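Local coordinates for protein HRI1 (Saccharomyces cerevisiae, PDB 3RBY) that is of unknown function and non-essential, interacts with HRR25 and may interact with SEC72, at residues Tyr115-Ala119 with Asp120-Val124; Val170-Gly174 with Arg175-Gly179. One frame throughout, in Å; residues are numbered along the deposited sequence.

Interaction 1: residues Tyr115-Ala119 with Asp120-Val124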
loop_
_atom_site.group_PDB
_atom_site.type_symbol
_atom_site.label_atom_id
_atom_site.label_comp_id
_atom_site.label_asym_id
_atom_site.label_seq_id
_atom_site.Cartn_x
_atom_site.Cartn_y
_atom_site.Cartn_z
ATOM N N TYR A 115 -2.114 -19.253 19.307
ATOM C CA TYR A 115 -2.794 -19.879 20.455
ATOM C C TYR A 115 -2.730 -18.996 21.697
ATOM O O TYR A 115 -1.993 -19.274 22.647
ATOM C CB TYR A 115 -2.263 -21.295 20.727
ATOM C CG TYR A 115 -2.526 -22.252 19.578
ATOM C CD1 TYR A 115 -1.596 -22.405 18.554
ATOM C CD2 TYR A 115 -3.708 -22.985 19.503
ATOM C CE1 TYR A 115 -1.830 -23.261 17.486
ATOM C CE2 TYR A 115 -3.951 -23.854 18.436
ATOM C CZ TYR A 115 -3.006 -23.982 17.427
ATOM O OH TYR A 115 -3.221 -24.829 16.357
ATOM N N PRO A 116 -3.518 -17.916 21.683
ATOM C CA PRO A 116 -3.457 -16.889 22.726
ATOM C C PRO A 116 -3.705 -17.470 24.117
ATOM O O PRO A 116 -3.169 -16.948 25.097
ATOM C CB PRO A 116 -4.601 -15.939 22.350
ATOM C CG PRO A 116 -4.876 -16.204 20.885
ATOM C CD PRO A 116 -4.549 -17.643 20.663
ATOM N N PHE A 117 -4.497 -18.539 24.200
ATOM C CA PHE A 117 -4.993 -19.017 25.492
ATOM C C PHE A 117 -4.355 -20.326 25.939
ATOM O O PHE A 117 -4.711 -20.882 26.988
ATOM C CB PHE A 117 -6.522 -19.126 25.466
ATOM C CG PHE A 117 -7.202 -17.854 25.042
ATOM C CD1 PHE A 117 -7.963 -17.807 23.880
ATOM C CD2 PHE A 117 -7.045 -16.689 25.784
ATOM C CE1 PHE A 117 -8.580 -16.624 23.481
ATOM C CE2 PHE A 117 -7.659 -15.499 25.393
ATOM C CZ PHE A 117 -8.427 -15.468 24.240
ATOM N N GLY A 118 -3.397 -20.804 25.149
ATOM C CA GLY A 118 -2.671 -22.011 25.484
ATOM C C GLY A 118 -2.612 -22.968 24.316
ATOM O O GLY A 118 -3.552 -23.043 23.514
ATOM N N ALA A 119 -1.500 -23.700 24.230
ATOM C CA ALA A 119 -1.235 -24.630 23.129
ATOM C C ALA A 119 -2.317 -25.699 22.958
ATOM O O ALA A 119 -2.456 -26.288 21.878
ATOM C CB ALA A 119 0.133 -25.283 23.311
ATOM N N ASP A 120 -3.093 -25.927 24.015
ATOM C CA ASP A 120 -4.163 -26.922 23.991
ATOM C C ASP A 120 -5.553 -26.293 24.116
ATOM O O ASP A 120 -6.457 -26.873 24.716
ATOM C CB ASP A 120 -3.956 -27.956 25.099
ATOM C CG ASP A 120 -3.281 -29.218 24.600
ATOM O OD1 ASP A 120 -3.574 -30.306 25.140
ATOM O OD2 ASP A 120 -2.457 -29.124 23.665
ATOM N N LYS A 121 -5.704 -25.104 23.543
ATOM C CA LYS A 121 -6.981 -24.407 23.529
ATOM C C LYS A 121 -7.351 -24.156 22.076
ATOM O O LYS A 121 -6.800 -24.789 21.176
ATOM C CB LYS A 121 -6.882 -23.084 24.289
ATOM C CG LYS A 121 -6.588 -23.240 25.772
ATOM C CD LYS A 121 -7.846 -23.059 26.606
ATOM C CE LYS A 121 -7.558 -22.274 27.876
ATOM N NZ LYS A 121 -7.481 -23.159 29.069
ATOM N N GLU A 122 -8.278 -23.235 21.838
ATOM C CA GLU A 122 -8.660 -22.923 20.463
ATOM C C GLU A 122 -7.650 -21.981 19.808
ATOM O O GLU A 122 -7.030 -21.145 20.481
ATOM C CB GLU A 122 -10.059 -22.311 20.406
ATOM C CG GLU A 122 -10.115 -20.870 20.876
ATOM C CD GLU A 122 -10.788 -20.717 22.229
ATOM O OE1 GLU A 122 -10.231 -21.200 23.246
ATOM O OE2 GLU A 122 -11.876 -20.102 22.266
ATOM N N SER A 123 -7.487 -22.126 18.495
ATOM C CA SER A 123 -6.588 -21.259 17.734
ATOM C C SER A 123 -7.319 -20.091 17.057
ATOM O O SER A 123 -8.453 -20.232 16.571
ATOM C CB SER A 123 -5.788 -22.056 16.689
ATOM O OG SER A 123 -6.624 -22.618 15.695
ATOM N N VAL A 124 -6.649 -18.941 17.049
ATOM C CA VAL A 124 -7.093 -17.766 16.315
ATOM C C VAL A 124 -6.279 -17.623 15.023
ATOM O O VAL A 124 -5.058 -17.443 15.053
ATOM C CB VAL A 124 -6.926 -16.487 17.160
ATOM C CG1 VAL A 124 -7.526 -15.274 16.436
ATOM C CG2 VAL A 124 -7.559 -16.673 18.545
#
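Tyr-115 turns an edge of its ring to the carbonyl oxygen of Lys-121, its CD2 being 4.0 Å from Lys-121 O. Farther along, the same ring borders Ser-123, where the modelled spacing is too close to be trusted. Pro-116 meets Val-124 through hydrocarbon alone: CG lies 3.6 Å from Val-124 CG2, the methyl that a chi1 of -174° sets beside the valine's own backbone N. Pro-116 also puts its CB over the centre of one face of the Phe-117 ring. The carbonyl of Phe-117 is wrapped by the bent chain of Lys-121, with CG 3.2 Å and CE 3.3 Å from Phe-117 O. A first type I turn, begun at Tyr-115, ends at Gly-118, whose N bonds to Tyr-115 O. At Gly-118, phi 131° would press any CB against the preceding carbonyl oxygen. Its own O accepts Lys-121 N at 3.0 Å and closes a second type I turn that runs on through Ala-119 and Asp-120. The two turns reverse the chain in an exposed loop between the antiparallel neighbours strand 108-114 and strand 124-132, where Tyr-115 rests on His-92, Phe-117 on Asn-90 and Val-124 on Val-13.

Interaction 2: residues Val170-Gly174 with Arg175-Gly179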
loop_
_atom_site.group_PDB
_atom_site.type_symbol
_atom_site.label_atom_id
_atom_site.label_comp_id
_atom_site.label_asym_id
_atom_site.label_seq_id
_atom_site.Cartn_x
_atom_site.Cartn_y
_atom_site.Cartn_z
ATOM N N VAL A 170 20.344 -4.196 15.371
ATOM C CA VAL A 170 20.006 -3.083 14.492
ATOM C C VAL A 170 20.120 -3.566 13.049
ATOM O O VAL A 170 21.117 -4.190 12.671
ATOM C CB VAL A 170 20.898 -1.854 14.758
ATOM C CG1 VAL A 170 20.637 -0.755 13.725
ATOM C CG2 VAL A 170 20.621 -1.323 16.144
ATOM N N ILE A 171 19.077 -3.325 12.259
ATOM C CA ILE A 171 19.046 -3.774 10.865
ATOM C C ILE A 171 18.920 -2.576 9.936
ATOM O O ILE A 171 17.933 -1.820 10.005
ATOM C CB ILE A 171 17.896 -4.786 10.612
ATOM C CG1 ILE A 171 18.148 -6.067 11.407
ATOM C CG2 ILE A 171 17.769 -5.088 9.116
ATOM C CD1 ILE A 171 17.022 -7.061 11.350
ATOM N N VAL A 172 19.939 -2.401 9.089
ATOM C CA VAL A 172 20.028 -1.271 8.175
ATOM C C VAL A 172 19.720 -1.722 6.735
ATOM O O VAL A 172 20.507 -2.460 6.117
ATOM C CB VAL A 172 21.448 -0.613 8.232
ATOM C CG1 VAL A 172 21.538 0.611 7.320
ATOM C CG2 VAL A 172 21.806 -0.210 9.651
ATOM N N ILE A 173 18.589 -1.273 6.197
ATOM C CA ILE A 173 18.269 -1.543 4.798
ATOM C C ILE A 173 18.086 -0.248 4.003
ATOM O O ILE A 173 17.115 0.518 4.209
ATOM C CB ILE A 173 17.019 -2.413 4.657
ATOM C CG1 ILE A 173 17.158 -3.661 5.542
ATOM C CG2 ILE A 173 16.801 -2.788 3.183
ATOM C CD1 ILE A 173 15.955 -4.580 5.479
ATOM N N GLY A 174 19.012 -0.014 3.079
ATOM C CA GLY A 174 19.037 1.247 2.365
ATOM C C GLY A 174 19.036 2.406 3.345
ATOM O O GLY A 174 19.940 2.505 4.203
ATOM N N ARG A 175 18.018 3.266 3.242
ATOM C CA ARG A 175 17.927 4.438 4.103
ATOM C C ARG A 175 17.232 4.167 5.433
ATOM O O ARG A 175 17.247 5.015 6.331
ATOM C CB ARG A 175 17.217 5.574 3.376
ATOM C CG ARG A 175 17.993 6.145 2.186
ATOM C CD ARG A 175 17.163 7.249 1.554
ATOM N NE ARG A 175 17.959 8.408 1.164
ATOM C CZ ARG A 175 18.785 8.403 0.130
ATOM N NH1 ARG A 175 18.930 7.295 -0.592
ATOM N NH2 ARG A 175 19.475 9.493 -0.171
ATOM N N TRP A 176 16.644 2.982 5.571
ATOM C CA TRP A 176 15.777 2.696 6.725
ATOM C C TRP A 176 16.413 1.791 7.786
ATOM O O TRP A 176 16.761 0.635 7.517
ATOM C CB TRP A 176 14.460 2.074 6.265
ATOM C CG TRP A 176 13.633 2.960 5.387
ATOM C CD1 TRP A 176 13.801 3.171 4.049
ATOM C CD2 TRP A 176 12.479 3.739 5.777
ATOM N NE1 TRP A 176 12.839 4.043 3.584
ATOM C CE2 TRP A 176 12.015 4.406 4.620
ATOM C CE3 TRP A 176 11.811 3.946 6.990
ATOM C CZ2 TRP A 176 10.894 5.270 4.639
ATOM C CZ3 TRP A 176 10.691 4.802 7.011
ATOM C CH2 TRP A 176 10.247 5.449 5.845
ATOM N N ILE A 177 16.522 2.318 9.003
ATOM C CA ILE A 177 17.137 1.592 10.097
ATOM C C ILE A 177 16.108 1.296 11.182
ATOM O O ILE A 177 15.421 2.205 11.653
ATOM C CB ILE A 177 18.287 2.405 10.729
ATOM C CG1 ILE A 177 19.452 2.568 9.737
ATOM C CG2 ILE A 177 18.772 1.750 12.013
ATOM C CD1 ILE A 177 19.475 3.911 9.023
ATOM N N GLN A 178 16.005 0.029 11.578
ATOM C CA GLN A 178 15.217 -0.344 12.742
ATOM C C GLN A 178 16.081 -1.142 13.707
ATOM O O GLN A 178 16.922 -1.945 13.278
ATOM C CB GLN A 178 13.983 -1.136 12.341
ATOM C CG GLN A 178 13.001 -0.344 11.510
ATOM C CD GLN A 178 11.678 -1.052 11.392
ATOM O OE1 GLN A 178 10.649 -0.556 11.882
ATOM N NE2 GLN A 178 11.686 -2.223 10.750
ATOM N N GLY A 179 15.880 -0.901 15.000
ATOM C CA GLY A 179 16.701 -1.514 16.022
ATOM C C GLY A 179 15.991 -1.727 17.351
ATOM O O GLY A 179 14.986 -1.070 17.653
HETATM O O HOH W 1 15.530 -1.510 8.595
#
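Ile-171 O is held by two donors, Gln-178 N at 3.1 Å and a water at 2.8 Å. The water's second bond goes to Trp-176 O, at 2.7 Å, so it bridges the two strands on the face that carries Ile-171 and Gln-178. Trp-176 O also accepts Ile-173 N. In the other direction, Ile-171 N reaches Gln-178 O at 2.8 Å in a straight bond (180° at the hydrogen), and Trp-176 N returns to Ile-173 O, the bond that closes the turn. On the reverse face, Ile-177 bridges two valines: its CG2 meets Val-170 CG1 at 3.6 Å, crossing at a slant, while CG1 lies alongside Val-172, 3.6 Å from Val-172 CG2. A chi1 of -67° sets CG1 beside the backbone N, on the Val-172 side, and leaves CG2 anti to that N, toward Val-170. Cut back to an alanine, Ile-177 would lose both branches and would probably leave Val-172 without its cross-strand neighbour and Val-170 without its diagonal one, opening a gap on this buried face. Beside them, a CB on Gly-179 would collide with Val-170 CG2. The face with Gln-178 lies against strands 24-27 and 33-38, and the amide is bound by Arg-196 through OE1 and by Ser-26 and Leu-24 O through NE2. Arg-175 forms a salt bridge with Asp-201, and Trp-176 NE1 bonds to Arg-137 O. Gly-174, at positive phi, and Arg-175 occupy the corners of a type II' turn, which makes this a tight antiparallel beta hairpin with a two-residue loop.

Both interactions reverse the chain between adjacent antiparallel strands, but in different sheets and by different means: 115-124 is a longer exposed loop, 170-179 a tight, largely buried hairpin end. They lie on opposite sides of the chain's centre, their own centres about 34 Å apart and nearest atoms about 23 Å apart. The centre of interaction 1 is about 24 Å from that of the chain, that of interaction 2 about 9 Å, where it packs against strands 24-27 and 33-38 of the sheet whose strands 108-114 and 124-132 interaction 1 joins. With the function unknown, neither contact can be tied to an active site. A sulfate about 3 Å from Gly-174 and a triethylene glycol about 6 Å from the Val-124 side chain are probably crystallisation additives.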